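Local coordinates for protein 3-dehydroquinate dehydratase (Geobacillus kaustophilus, PDB 2YR1) that probably catalyses the cis-dehydration of 3-dehydroquinate to 3-dehydroshikimate, the third step of the chorismate pathway towards the aromatic amino acids, at residues 25-30 with 50-55; 35-40 with 230-235. All blocks are in the same frame, centred on the assembly; numbering follows the deposited sequence.

Interaction 1 (25-30 with 50-55)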
loop_
_atom_site.group_PDB
_atom_site.type_symbol
_atom_site.label_atom_id
_atom_site.label_comp_id
_atom_site.label_asym_id
_atom_site.label_seq_id
_atom_site.Cartn_x
_atom_site.Cartn_y
_atom_site.Cartn_z
ATOM N N PRO A 25 -17.897 -9.128 7.932
ATOM C CA PRO A 25 -19.093 -9.855 7.519
ATOM C C PRO A 25 -19.495 -10.984 8.459
ATOM O O PRO A 25 -18.667 -11.582 9.124
ATOM C CB PRO A 25 -18.692 -10.404 6.168
ATOM C CG PRO A 25 -17.274 -10.827 6.451
ATOM C CD PRO A 25 -16.729 -9.594 7.163
ATOM N N VAL A 26 -20.787 -11.257 8.499
ATOM C CA VAL A 26 -21.317 -12.353 9.287
ATOM C C VAL A 26 -22.041 -13.163 8.232
ATOM O O VAL A 26 -22.955 -12.655 7.575
ATOM C CB VAL A 26 -22.347 -11.895 10.334
ATOM C CG1 VAL A 26 -23.010 -13.113 10.960
ATOM C CG2 VAL A 26 -21.681 -11.069 11.405
ATOM N N VAL A 27 -21.594 -14.396 8.023
ATOM C CA VAL A 27 -22.224 -15.274 7.053
ATOM C C VAL A 27 -22.735 -16.463 7.847
ATOM O O VAL A 27 -21.988 -17.106 8.594
ATOM C CB VAL A 27 -21.234 -15.762 5.960
ATOM C CG1 VAL A 27 -20.693 -14.579 5.171
ATOM C CG2 VAL A 27 -20.097 -16.543 6.586
ATOM N N GLY A 28 -24.024 -16.729 7.713
ATOM C CA GLY A 28 -24.619 -17.836 8.431
ATOM C C GLY A 28 -25.776 -18.395 7.635
ATOM O O GLY A 28 -26.707 -17.670 7.298
ATOM N N GLU A 29 -25.714 -19.687 7.336
ATOM C CA GLU A 29 -26.763 -20.339 6.579
ATOM C C GLU A 29 -28.105 -20.247 7.290
ATOM O O GLU A 29 -29.144 -20.095 6.644
ATOM C CB GLU A 29 -26.407 -21.803 6.352
ATOM C CG GLU A 29 -27.310 -22.506 5.359
ATOM C CD GLU A 29 -26.868 -23.928 5.081
ATOM O OE1 GLU A 29 -27.524 -24.596 4.250
ATOM O OE2 GLU A 29 -25.864 -24.375 5.693
ATOM N N ASP A 30 -28.093 -20.345 8.615
ATOM C CA ASP A 30 -29.337 -20.271 9.363
ATOM C C ASP A 30 -29.256 -19.391 10.601
ATOM O O ASP A 30 -28.175 -19.018 11.059
ATOM C CB ASP A 30 -29.799 -21.674 9.759
ATOM C CG ASP A 30 -28.865 -22.339 10.746
ATOM O OD1 ASP A 30 -28.745 -21.830 11.879
ATOM O OD2 ASP A 30 -28.255 -23.372 10.391
ATOM N N GLU A 50 -21.452 -6.429 8.522
ATOM C CA GLU A 50 -22.206 -6.666 7.299
ATOM C C GLU A 50 -22.795 -8.061 7.300
ATOM O O GLU A 50 -22.081 -9.039 7.098
ATOM C CB GLU A 50 -21.354 -6.541 6.037
ATOM C CG GLU A 50 -22.176 -6.913 4.793
ATOM C CD GLU A 50 -21.350 -7.086 3.534
ATOM O OE1 GLU A 50 -20.236 -7.654 3.608
ATOM O OE2 GLU A 50 -21.824 -6.671 2.459
ATOM N N TRP A 51 -24.089 -8.194 7.529
ATOM C CA TRP A 51 -24.561 -9.548 7.469
ATOM C C TRP A 51 -24.991 -9.821 6.051
ATOM O O TRP A 51 -25.816 -9.118 5.469
ATOM C CB TRP A 51 -25.617 -9.837 8.554
ATOM C CG TRP A 51 -27.056 -9.754 8.241
ATOM C CD1 TRP A 51 -27.780 -8.623 8.006
ATOM C CD2 TRP A 51 -28.008 -10.826 8.351
ATOM N NE1 TRP A 51 -29.130 -8.921 7.984
ATOM C CE2 TRP A 51 -29.295 -10.264 8.190
ATOM C CE3 TRP A 51 -27.894 -12.205 8.576
ATOM C CZ2 TRP A 51 -30.467 -11.032 8.252
ATOM C CZ3 TRP A 51 -29.058 -12.968 8.638
ATOM C CH2 TRP A 51 -30.328 -12.378 8.474
ATOM N N ARG A 52 -24.308 -10.798 5.467
ATOM C CA ARG A 52 -24.535 -11.238 4.110
ATOM C C ARG A 52 -25.738 -12.183 4.091
ATOM O O ARG A 52 -25.604 -13.411 3.963
ATOM C CB ARG A 52 -23.281 -11.940 3.598
ATOM C CG ARG A 52 -22.187 -11.005 3.123
ATOM C CD ARG A 52 -22.603 -10.365 1.814
ATOM N NE ARG A 52 -22.793 -11.354 0.755
ATOM C CZ ARG A 52 -21.796 -11.949 0.104
ATOM N NH1 ARG A 52 -20.541 -11.648 0.405
ATOM N NH2 ARG A 52 -22.050 -12.839 -0.849
ATOM N N ALA A 53 -26.918 -11.583 4.205
ATOM C CA ALA A 53 -28.173 -12.317 4.251
ATOM C C ALA A 53 -28.396 -13.316 3.123
ATOM O O ALA A 53 -29.286 -14.167 3.222
ATOM C CB ALA A 53 -29.338 -11.333 4.326
ATOM N N ASP A 54 -27.606 -13.237 2.057
ATOM C CA ASP A 54 -27.795 -14.173 0.959
ATOM C C ASP A 54 -27.316 -15.593 1.268
ATOM O O ASP A 54 -27.441 -16.493 0.429
ATOM C CB ASP A 54 -27.156 -13.647 -0.328
ATOM C CG ASP A 54 -25.753 -13.127 -0.124
ATOM O OD1 ASP A 54 -25.557 -12.250 0.741
ATOM O OD2 ASP A 54 -24.849 -13.589 -0.851
ATOM N N PHE A 55 -26.778 -15.786 2.470
ATOM C CA PHE A 55 -26.320 -17.102 2.913
ATOM C C PHE A 55 -27.468 -17.813 3.640
ATOM O O PHE A 55 -27.555 -19.040 3.644
ATOM C CB PHE A 55 -25.131 -16.977 3.873
ATOM C CG PHE A 55 -23.805 -16.834 3.181
ATOM C CD1 PHE A 55 -23.449 -15.640 2.566
ATOM C CD2 PHE A 55 -22.922 -17.912 3.116
ATOM C CE1 PHE A 55 -22.236 -15.519 1.893
ATOM C CE2 PHE A 55 -21.705 -17.801 2.446
ATOM C CZ PHE A 55 -21.363 -16.601 1.831
#

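Interaction 2 (35-40 with 230-235)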
loop_
_atom_site.group_PDB
_atom_site.type_symbol
_atom_site.label_atom_id
_atom_site.label_comp_id
_atom_site.label_asym_id
_atom_site.label_seq_id
_atom_site.Cartn_x
_atom_site.Cartn_y
_atom_site.Cartn_z
ATOM N N LEU A 35 -26.346 -15.959 14.221
ATOM C CA LEU A 35 -26.222 -15.406 15.568
ATOM C C LEU A 35 -24.921 -15.813 16.266
ATOM O O LEU A 35 -24.440 -15.109 17.154
ATOM C CB LEU A 35 -27.424 -15.836 16.410
ATOM C CG LEU A 35 -27.618 -17.349 16.555
ATOM C CD1 LEU A 35 -26.683 -17.887 17.632
ATOM C CD2 LEU A 35 -29.072 -17.649 16.918
ATOM N N ARG A 36 -24.361 -16.955 15.877
ATOM C CA ARG A 36 -23.107 -17.418 16.464
ATOM C C ARG A 36 -21.973 -16.541 15.943
ATOM O O ARG A 36 -21.158 -16.044 16.716
ATOM C CB ARG A 36 -22.832 -18.868 16.073
ATOM C CG ARG A 36 -23.796 -19.879 16.653
ATOM C CD ARG A 36 -23.609 -21.230 15.971
ATOM N NE ARG A 36 -24.587 -22.210 16.425
ATOM C CZ ARG A 36 -24.617 -22.716 17.650
ATOM N NH1 ARG A 36 -23.718 -22.334 18.548
ATOM N NH2 ARG A 36 -25.543 -23.607 17.974
ATOM N N GLU A 37 -21.935 -16.370 14.621
ATOM C CA GLU A 37 -20.934 -15.545 13.949
ATOM C C GLU A 37 -20.903 -14.115 14.494
ATOM O O GLU A 37 -19.834 -13.559 14.722
ATOM C CB GLU A 37 -21.221 -15.507 12.441
ATOM C CG GLU A 37 -20.590 -16.617 11.617
ATOM C CD GLU A 37 -20.622 -17.968 12.313
ATOM O OE1 GLU A 37 -19.933 -18.114 13.352
ATOM O OE2 GLU A 37 -21.333 -18.881 11.827
ATOM N N ALA A 38 -22.081 -13.525 14.701
ATOM C CA ALA A 38 -22.194 -12.156 15.217
ATOM C C ALA A 38 -21.538 -11.973 16.573
ATOM O O ALA A 38 -20.783 -11.024 16.774
ATOM C CB ALA A 38 -23.648 -11.749 15.304
ATOM N N GLU A 39 -21.831 -12.869 17.512
ATOM C CA GLU A 39 -21.236 -12.770 18.837
ATOM C C GLU A 39 -19.723 -12.745 18.695
ATOM O O GLU A 39 -19.055 -11.857 19.233
ATOM C CB GLU A 39 -21.676 -13.953 19.710
ATOM C CG GLU A 39 -20.609 -14.507 20.675
ATOM C CD GLU A 39 -20.096 -13.500 21.709
ATOM O OE1 GLU A 39 -20.924 -12.865 22.403
ATOM O OE2 GLU A 39 -18.856 -13.364 21.836
ATOM N N GLU A 40 -19.199 -13.720 17.956
ATOM C CA GLU A 40 -17.765 -13.846 17.707
ATOM C C GLU A 40 -17.153 -12.627 17.021
ATOM O O GLU A 40 -16.136 -12.093 17.474
ATOM C CB GLU A 40 -17.489 -15.084 16.847
ATOM C CG GLU A 40 -17.692 -16.404 17.570
ATOM C CD GLU A 40 -16.758 -16.568 18.763
ATOM O OE1 GLU A 40 -16.757 -17.664 19.368
ATOM O OE2 GLU A 40 -16.028 -15.604 19.100
ATOM N N VAL A 230 -11.766 -9.947 8.176
ATOM C CA VAL A 230 -12.388 -11.138 8.748
ATOM C C VAL A 230 -12.538 -11.012 10.256
ATOM O O VAL A 230 -11.563 -10.771 10.973
ATOM C CB VAL A 230 -11.573 -12.411 8.455
ATOM C CG1 VAL A 230 -12.228 -13.628 9.160
ATOM C CG2 VAL A 230 -11.494 -12.643 6.959
ATOM N N GLY A 231 -13.769 -11.163 10.732
ATOM C CA GLY A 231 -14.036 -11.097 12.160
ATOM C C GLY A 231 -14.274 -12.520 12.650
ATOM O O GLY A 231 -14.060 -12.838 13.827
ATOM N N ASN A 232 -14.743 -13.369 11.736
ATOM C CA ASN A 232 -14.977 -14.784 12.016
ATOM C C ASN A 232 -14.780 -15.551 10.724
ATOM O O ASN A 232 -13.866 -16.372 10.609
ATOM C CB ASN A 232 -16.394 -15.056 12.539
ATOM C CG ASN A 232 -16.619 -16.540 12.869
ATOM O OD1 ASN A 232 -16.094 -17.053 13.856
ATOM N ND2 ASN A 232 -17.378 -17.230 12.027
ATOM N N GLN A 233 -15.643 -15.280 9.751
ATOM C CA GLN A 233 -15.567 -15.951 8.459
ATOM C C GLN A 233 -15.296 -14.962 7.338
ATOM O O GLN A 233 -15.439 -13.759 7.517
ATOM C CB GLN A 233 -16.872 -16.698 8.177
ATOM C CG GLN A 233 -16.675 -18.031 7.462
ATOM C CD GLN A 233 -17.963 -18.829 7.333
ATOM O OE1 GLN A 233 -18.664 -19.066 8.323
ATOM N NE2 GLN A 233 -18.280 -19.255 6.106
ATOM N N SER A 234 -14.898 -15.479 6.182
ATOM C CA SER A 234 -14.613 -14.655 5.015
ATOM C C SER A 234 -15.865 -14.629 4.144
ATOM O O SER A 234 -16.526 -15.655 3.978
ATOM C CB SER A 234 -13.438 -15.254 4.224
ATOM O OG SER A 234 -13.175 -14.529 3.031
ATOM N N SER A 235 -16.198 -13.462 3.594
ATOM C CA SER A 235 -17.376 -13.348 2.731
ATOM C C SER A 235 -16.929 -13.032 1.309
ATOM O O SER A 235 -17.745 -12.972 0.392
ATOM C CB SER A 235 -18.313 -12.239 3.226
ATOM O OG SER A 235 -17.747 -10.958 2.989
#

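Interaction 1 (25-30 with 50-55)
Val27 packs on the ring of Phe55 where strands 21-26 and 48-52, parallel neighbours in the TIM barrel of a type I dehydroquinase, run out into their C-terminal loops. Val27 CB stands 3.8 Å from the centroid of the Phe55 ring and 7° off its normal, which qualifies as a CH-pi contact over the face, and the two side chains run alongside one another. With CG1 anti to the carbonyl carbon (chi1 -62°), this methyl reaches one side of the ring, Val27 CG1 to Phe55 CE1 being 3.7 Å. Phe55 CE1 also lies 3.8 Å above the guanidinium plane of Arg52, offset toward its rim. That plane is fixed side-on by Asp54, whose two oxygens offer syn lone pairs to NE and NH2. Arg52, Glu50 and Trp51 are predicted to bind 3-dehydroquinate. Replacing the ring with an alanine here would probably uncover Val27 CB and take away the ring carbon lying over one face of the Arg52 guanidinium. Earlier along the strands, backbone hydrogen bonds run from Val26 N to Glu50 O (2.9 Å) and from Arg52 N to Val26 O (3.1 Å). Pro25 and Glu50 share one face of the sheet, where Glu50 OE2 meets Thr84; Val26 and Trp51 share the other, toward helix 31-43. Further out, Glu29 CA sends a nearly straight C-H (165°) at Phe55 O, 3.3 Å away.

Interaction 2 (35-40 with 230-235)
Asn232, with CG anti to its own N (chi1 -178°), extends its amide toward helix 31-43, and Glu37 folds back at chi2 (39°) to bring its carboxylate alongside. The two flat groups end up only 4° from parallel, but they are displaced rather than coplanar: ND2 of Asn232 is raised above the carboxylate plane of Glu37 and shifted past its edge, between CG and OE1. The N-H bonds lie in the amide plane and so do not point at Glu37 OE1, which is off that plane; at 3.0 Å from Asn232 ND2 it is close, but the angle is too poor for a hydrogen bond. Asn232 ND2 is also 3.3 Å from Glu37 CG, so the amide nitrogen touches the aliphatic part of Glu37 as well as its carboxylate. The carbonyl end of the amide faces Glu40, with Asn232 OD1 3.8 Å from Glu40 CB; the Glu40 chain, bent at chi2, turns its carboxylate from the loop. This small surface contact, 180 Å² without a hydrogen bond between the segments, joins helix 31-43 of the TIM barrel to the loop after its last strand, 226-228, at the end carrying the predicted substrate site. There Ser235, predicted to bind 3-dehydroquinate, gives its N to Gln239 OE1. The Glu37 side chain also touches Val26, so loop and helix both border the end of strand 21-26, where Ser235 touches Pro25.

From the N terminus, strand 21-26 leads into segment 25-30, helix 31-43 follows with segment 35-40, and strand 48-52 returns beside the first. Interaction 1 closes this beta-alpha-beta unit over 19 intervening residues. Interaction 2 closes a far longer loop of 189 residues and crosses the first, since one of its segments lies between those of interaction 1 and the other near the end of the chain. Together they tie the first two strands and their helix to the loop after strand 226-228, the last barrel strand. Their centres are 9 Å apart, and they meet directly: Arg52 NH1 to Ser235 O is 3.1 Å, a probable hydrogen bond, and Val27 CG2 packs on Gln233 CD.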